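Local coordinates for protein aminotransferase class-III (Ochrobactrum anthropi, PDB 5GHG) that probably transfers amino groups between amines and keto compounds as an omega-transaminase, using a pyridoxal phosphate cofactor held here in its pyridoxamine form, at residues 108-121 against 295-307. The protein carries 1 engineered substitution. Residues are numbered along the deposited sequence; the frame is centred on the assembly and turned at random.
Sequences PMSKAYFTNSGSEA and PISAFLINERVYA. With PMP (4'-deoxy-4'-aminopyridoxal-5'-phosphate), chain C.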
loop_
_atom_site.group_PDB
_atom_site.type_symbol
_atom_site.label_atom_id
_atom_site.label_comp_id
_atom_site.label_asym_id
_atom_site.label_seq_id
_atom_site.Cartn_x
_atom_site.Cartn_y
_atom_site.Cartn_z
ATOM N N PRO B 108 23.783 9.160 -10.964
ATOM C CA PRO B 108 23.164 8.726 -12.212
ATOM C C PRO B 108 22.161 7.586 -11.974
ATOM O O PRO B 108 22.467 6.593 -11.313
ATOM C CB PRO B 108 24.363 8.246 -13.053
ATOM C CG PRO B 108 25.509 9.070 -12.542
ATOM C CD PRO B 108 25.258 9.179 -11.050
ATOM N N MET B 109 20.964 7.749 -12.523
ATOM C CA MET B 109 19.910 6.747 -12.455
ATOM C C MET B 109 19.349 6.527 -13.859
ATOM O O MET B 109 19.489 7.363 -14.737
ATOM C CB MET B 109 18.774 7.171 -11.503
ATOM C CG MET B 109 19.151 7.091 -10.022
ATOM S SD MET B 109 19.387 5.370 -9.467
ATOM C CE MET B 109 19.927 5.637 -7.796
ATOM N N SER B 110 18.719 5.376 -14.056
ATOM C CA SER B 110 18.218 4.975 -15.359
ATOM C C SER B 110 16.706 4.918 -15.466
ATOM O O SER B 110 16.153 5.356 -16.475
ATOM C CB SER B 110 18.820 3.606 -15.740
ATOM O OG SER B 110 18.205 3.104 -16.916
ATOM N N LYS B 111 16.009 4.383 -14.448
ATOM C CA LYS B 111 14.577 4.150 -14.532
ATOM C C LYS B 111 13.906 4.483 -13.207
ATOM O O LYS B 111 14.487 4.266 -12.141
ATOM C CB LYS B 111 14.259 2.670 -14.864
ATOM C CG LYS B 111 14.712 2.222 -16.248
ATOM C CD LYS B 111 13.879 2.894 -17.343
ATOM C CE LYS B 111 14.418 2.546 -18.734
ATOM N NZ LYS B 111 15.784 3.123 -18.962
ATOM N N ALA B 112 12.659 4.963 -13.294
ATOM C CA ALA B 112 11.808 5.230 -12.149
ATOM C C ALA B 112 10.592 4.306 -12.185
ATOM O O ALA B 112 10.004 4.088 -13.244
ATOM C CB ALA B 112 11.352 6.691 -12.125
ATOM N N TYR B 113 10.230 3.765 -11.027
ATOM C CA TYR B 113 9.050 2.911 -10.855
ATOM C C TYR B 113 8.158 3.518 -9.778
ATOM O O TYR B 113 8.662 4.078 -8.805
ATOM C CB TYR B 113 9.443 1.494 -10.429
ATOM C CG TYR B 113 10.368 0.773 -11.394
ATOM C CD1 TYR B 113 11.716 1.103 -11.493
ATOM C CD2 TYR B 113 9.881 -0.251 -12.207
ATOM C CE1 TYR B 113 12.552 0.432 -12.388
ATOM C CE2 TYR B 113 10.714 -0.948 -13.076
ATOM C CZ TYR B 113 12.033 -0.606 -13.166
ATOM O OH TYR B 113 12.837 -1.269 -14.059
ATOM N N PHE B 114 6.838 3.377 -9.933
ATOM C CA PHE B 114 5.895 3.994 -9.004
ATOM C C PHE B 114 5.069 2.972 -8.257
ATOM O O PHE B 114 4.712 1.924 -8.808
ATOM C CB PHE B 114 4.972 4.990 -9.740
ATOM C CG PHE B 114 5.718 6.143 -10.336
ATOM C CD1 PHE B 114 6.194 7.150 -9.524
ATOM C CD2 PHE B 114 5.997 6.182 -11.682
ATOM C CE1 PHE B 114 6.929 8.204 -10.053
ATOM C CE2 PHE B 114 6.732 7.220 -12.226
ATOM C CZ PHE B 114 7.191 8.242 -11.414
ATOM N N THR B 115 4.787 3.287 -6.994
ATOM C CA THR B 115 3.883 2.512 -6.138
ATOM C C THR B 115 3.021 3.505 -5.378
ATOM O O THR B 115 3.122 4.727 -5.569
ATOM C CB THR B 115 4.649 1.620 -5.153
ATOM O OG1 THR B 115 5.380 2.445 -4.230
ATOM C CG2 THR B 115 5.643 0.712 -5.885
ATOM N N ASN B 116 2.172 3.001 -4.494
ATOM C CA ASN B 116 1.396 3.891 -3.661
ATOM C C ASN B 116 2.132 4.301 -2.398
ATOM O O ASN B 116 2.074 5.465 -1.992
ATOM C CB ASN B 116 0.060 3.239 -3.304
ATOM C CG ASN B 116 -0.738 2.864 -4.523
ATOM O OD1 ASN B 116 -1.197 3.729 -5.249
ATOM N ND2 ASN B 116 -0.852 1.562 -4.784
ATOM N N SER B 117 2.849 3.371 -1.782
ATOM C CA SER B 117 3.432 3.586 -0.467
ATOM C C SER B 117 4.918 3.274 -0.488
ATOM O O SER B 117 5.406 2.552 -1.354
ATOM C CB SER B 117 2.742 2.688 0.580
ATOM O OG SER B 117 2.988 1.331 0.271
ATOM N N GLY B 118 5.624 3.796 0.522
ATOM C CA GLY B 118 7.013 3.413 0.725
ATOM C C GLY B 118 7.169 1.926 1.001
ATOM O O GLY B 118 8.128 1.302 0.540
ATOM N N SER B 119 6.234 1.341 1.756
ATOM C CA SER B 119 6.229 -0.078 2.013
ATOM C C SER B 119 6.164 -0.886 0.712
ATOM O O SER B 119 6.917 -1.847 0.531
ATOM C CB SER B 119 5.038 -0.466 2.928
ATOM O OG SER B 119 5.135 0.152 4.212
ATOM N N GLU B 120 5.243 -0.538 -0.187
ATOM C CA GLU B 120 5.175 -1.230 -1.473
ATOM C C GLU B 120 6.455 -1.027 -2.284
ATOM O O GLU B 120 6.903 -1.940 -2.979
ATOM C CB GLU B 120 3.991 -0.733 -2.304
ATOM C CG GLU B 120 2.634 -1.273 -1.927
ATOM C CD GLU B 120 1.527 -0.492 -2.680
ATOM O OE1 GLU B 120 1.747 0.702 -2.972
ATOM O OE2 GLU B 120 0.460 -1.066 -2.981
ATOM N N ALA B 121 7.030 0.172 -2.233
ATOM C CA ALA B 121 8.266 0.426 -2.967
ATOM C C ALA B 121 9.380 -0.502 -2.495
ATOM O O ALA B 121 10.030 -1.169 -3.298
ATOM C CB ALA B 121 8.681 1.890 -2.830
ATOM N N PRO B 295 -1.372 9.758 -1.912
ATOM C CA PRO B 295 -0.393 8.662 -1.762
ATOM C C PRO B 295 0.310 8.386 -3.083
ATOM O O PRO B 295 -0.342 8.130 -4.104
ATOM C CB PRO B 295 -1.271 7.458 -1.356
ATOM C CG PRO B 295 -2.658 7.999 -1.133
ATOM C CD PRO B 295 -2.771 9.301 -1.818
ATOM N N ILE B 296 1.634 8.435 -3.062
ATOM C CA ILE B 296 2.449 7.996 -4.188
ATOM C C ILE B 296 3.888 7.815 -3.695
ATOM O O ILE B 296 4.367 8.557 -2.838
ATOM C CB ILE B 296 2.385 8.979 -5.374
ATOM C CG1 ILE B 296 3.253 8.480 -6.524
ATOM C CG2 ILE B 296 2.852 10.353 -4.936
ATOM C CD1 ILE B 296 3.097 9.264 -7.829
ATOM N N SER B 297 4.557 6.812 -4.233
ATOM C CA SER B 297 5.958 6.562 -3.917
ATOM C C SER B 297 6.654 6.132 -5.196
ATOM O O SER B 297 6.011 5.819 -6.196
ATOM C CB SER B 297 6.107 5.500 -2.829
ATOM O OG SER B 297 5.318 5.856 -1.704
ATOM N N ALA B 298 7.977 6.097 -5.139
ATOM C CA ALA B 298 8.772 5.806 -6.325
ATOM C C ALA B 298 10.090 5.219 -5.874
ATOM O O ALA B 298 10.567 5.513 -4.771
ATOM C CB ALA B 298 9.027 7.061 -7.169
ATOM N N PHE B 299 10.686 4.402 -6.730
ATOM C CA PHE B 299 12.101 4.106 -6.554
ATOM C C PHE B 299 12.813 4.252 -7.894
ATOM O O PHE B 299 12.217 4.070 -8.964
ATOM C CB PHE B 299 12.338 2.743 -5.910
ATOM C CG PHE B 299 11.811 1.566 -6.697
ATOM C CD1 PHE B 299 10.516 1.100 -6.499
ATOM C CD2 PHE B 299 12.643 0.885 -7.594
ATOM C CE1 PHE B 299 10.049 -0.006 -7.192
ATOM C CE2 PHE B 299 12.177 -0.209 -8.307
ATOM C CZ PHE B 299 10.882 -0.661 -8.110
ATOM N N LEU B 300 14.078 4.641 -7.817
ATOM C CA LEU B 300 14.950 4.776 -8.975
ATOM C C LEU B 300 15.993 3.668 -8.931
ATOM O O LEU B 300 16.464 3.291 -7.845
ATOM C CB LEU B 300 15.657 6.127 -8.956
ATOM C CG LEU B 300 14.768 7.358 -9.189
ATOM C CD1 LEU B 300 15.465 8.597 -8.672
ATOM C CD2 LEU B 300 14.542 7.482 -10.674
ATOM N N ILE B 301 16.376 3.169 -10.106
ATOM C CA ILE B 301 17.472 2.212 -10.184
ATOM C C ILE B 301 18.481 2.684 -11.216
ATOM O O ILE B 301 18.124 3.330 -12.213
ATOM C CB ILE B 301 16.982 0.782 -10.520
ATOM C CG1 ILE B 301 16.393 0.741 -11.915
ATOM C CG2 ILE B 301 15.943 0.314 -9.498
ATOM C CD1 ILE B 301 16.015 -0.656 -12.351
ATOM N N ASN B 302 19.748 2.349 -10.987
ATOM C CA ASN B 302 20.776 2.782 -11.923
ATOM C C ASN B 302 20.947 1.740 -13.028
ATOM O O ASN B 302 20.230 0.727 -13.090
ATOM C CB ASN B 302 22.069 3.103 -11.193
ATOM C CG ASN B 302 22.716 1.894 -10.549
ATOM O OD1 ASN B 302 22.290 0.764 -10.743
ATOM N ND2 ASN B 302 23.770 2.132 -9.797
ATOM N N GLU B 303 21.886 2.001 -13.941
ATOM C CA GLU B 303 22.059 1.110 -15.080
ATOM C C GLU B 303 22.623 -0.249 -14.643
ATOM O O GLU B 303 22.240 -1.285 -15.186
ATOM C CB GLU B 303 22.966 1.767 -16.125
ATOM C CG GLU B 303 23.088 0.971 -17.426
ATOM C CD GLU B 303 21.762 0.841 -18.168
ATOM O OE1 GLU B 303 21.594 -0.158 -18.890
ATOM O OE2 GLU B 303 20.871 1.731 -18.029
ATOM N N ARG B 304 23.513 -0.247 -13.658
ATOM C CA ARG B 304 24.029 -1.486 -13.104
ATOM C C ARG B 304 22.895 -2.425 -12.700
ATOM O O ARG B 304 22.913 -3.614 -13.020
ATOM C CB ARG B 304 24.923 -1.178 -11.900
ATOM C CG ARG B 304 25.435 -2.383 -11.128
ATOM C CD ARG B 304 26.032 -1.935 -9.817
ATOM N NE ARG B 304 26.651 -3.023 -9.067
ATOM C CZ ARG B 304 27.145 -2.897 -7.843
ATOM N NH1 ARG B 304 27.077 -1.728 -7.214
ATOM N NH2 ARG B 304 27.703 -3.942 -7.246
ATOM N N VAL B 305 21.884 -1.890 -12.000
ATOM C CA VAL B 305 20.743 -2.702 -11.612
ATOM C C VAL B 305 19.889 -3.044 -12.813
ATOM O O VAL B 305 19.451 -4.187 -12.972
ATOM C CB VAL B 305 19.921 -1.986 -10.520
ATOM C CG1 VAL B 305 18.640 -2.751 -10.204
ATOM C CG2 VAL B 305 20.763 -1.789 -9.262
ATOM N N TYR B 306 19.626 -2.062 -13.675
ATOM C CA TYR B 306 18.655 -2.237 -14.752
ATOM C C TYR B 306 19.182 -3.132 -15.885
ATOM O O TYR B 306 18.394 -3.840 -16.505
ATOM C CB TYR B 306 18.248 -0.878 -15.320
ATOM C CG TYR B 306 17.228 -0.948 -16.441
ATOM C CD1 TYR B 306 15.922 -1.342 -16.202
ATOM C CD2 TYR B 306 17.584 -0.597 -17.749
ATOM C CE1 TYR B 306 14.985 -1.401 -17.227
ATOM C CE2 TYR B 306 16.664 -0.652 -18.782
ATOM C CZ TYR B 306 15.367 -1.054 -18.517
ATOM O OH TYR B 306 14.455 -1.116 -19.549
ATOM N N ALA B 307 20.484 -3.107 -16.149
ATOM C CA ALA B 307 21.039 -3.780 -17.339
ATOM C C ALA B 307 20.616 -5.251 -17.466
ATOM O O ALA B 307 20.097 -5.624 -18.522
ATOM C CB ALA B 307 22.560 -3.655 -17.335
HETATM N N1 PMP C . 10.807 3.873 4.654
HETATM C C2 PMP C . 10.921 4.871 5.571
HETATM C C2A PMP C . 12.284 5.414 5.882
HETATM C C3 PMP C . 9.792 5.374 6.254
HETATM O O3 PMP C . 9.988 6.321 7.226
HETATM C C4 PMP C . 8.498 4.861 5.943
HETATM C C4A PMP C . 7.217 5.393 6.562
HETATM N N4A PMP C . 7.303 5.713 7.963
HETATM C C5 PMP C . 8.423 3.832 4.966
HETATM C C6 PMP C . 9.562 3.405 4.300
HETATM C C5A PMP C . 7.126 3.186 4.586
HETATM O O4P PMP C . 6.296 4.113 3.882
HETATM P P PMP C . 4.670 3.900 3.912
HETATM O O1P PMP C . 4.370 2.489 3.554
HETATM O O2P PMP C . 4.164 4.904 2.892
HETATM O O3P PMP C . 4.170 4.186 5.311
HETATM O O HOH W 1 22.566 4.642 -14.116
HETATM O O HOH W 2 24.573 5.296 -10.310
HETATM O O HOH W 3 -0.341 6.358 -6.281
#
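Edge strand 111-115 pairs antiparallel with strand 297-301 at one margin of the large domain's seven-stranded sheet. Tyr113 and Phe299 trade both backbone bonds, Tyr113 N reaching Phe299 O at 2.9 Å. At the start of the pairing, Ile301 O accepts from both Ser110 N and Lys111 N, a classic beta bulge. The flat rings of Tyr113 and Phe299 lie nearly parallel (planes at 7°) but slid apart, with Tyr113 CB over the Phe299 face. Ile301 CD1 packs 3.6 Å from Tyr113 CE1. Lys111 sets CG over the Tyr306 ring, 3.8 Å from its centroid, and the bend at chi2 (-69°) carries the chain on across it, bringing NZ off-centre as a cation-pi partner. Replacing Tyr306 by an alanine is likely to strip Lys111 of this surface, leaving its ammonium the Ser110 OG bond but no aromatic partner. On the other face, small Ala112 meets Leu300 CD2 and Ala298 the Phe114 ring; Leu300 and Phe114 also pack on helix 93-104. Ser117 and Glu120 form a capping box, Ser117 OG also bonding Glu120 of the second subunit. Gly118 N and Ser119 N bind the cofactor phosphate at the N-terminus of helix 118-135, as in fold-type I aminotransferases.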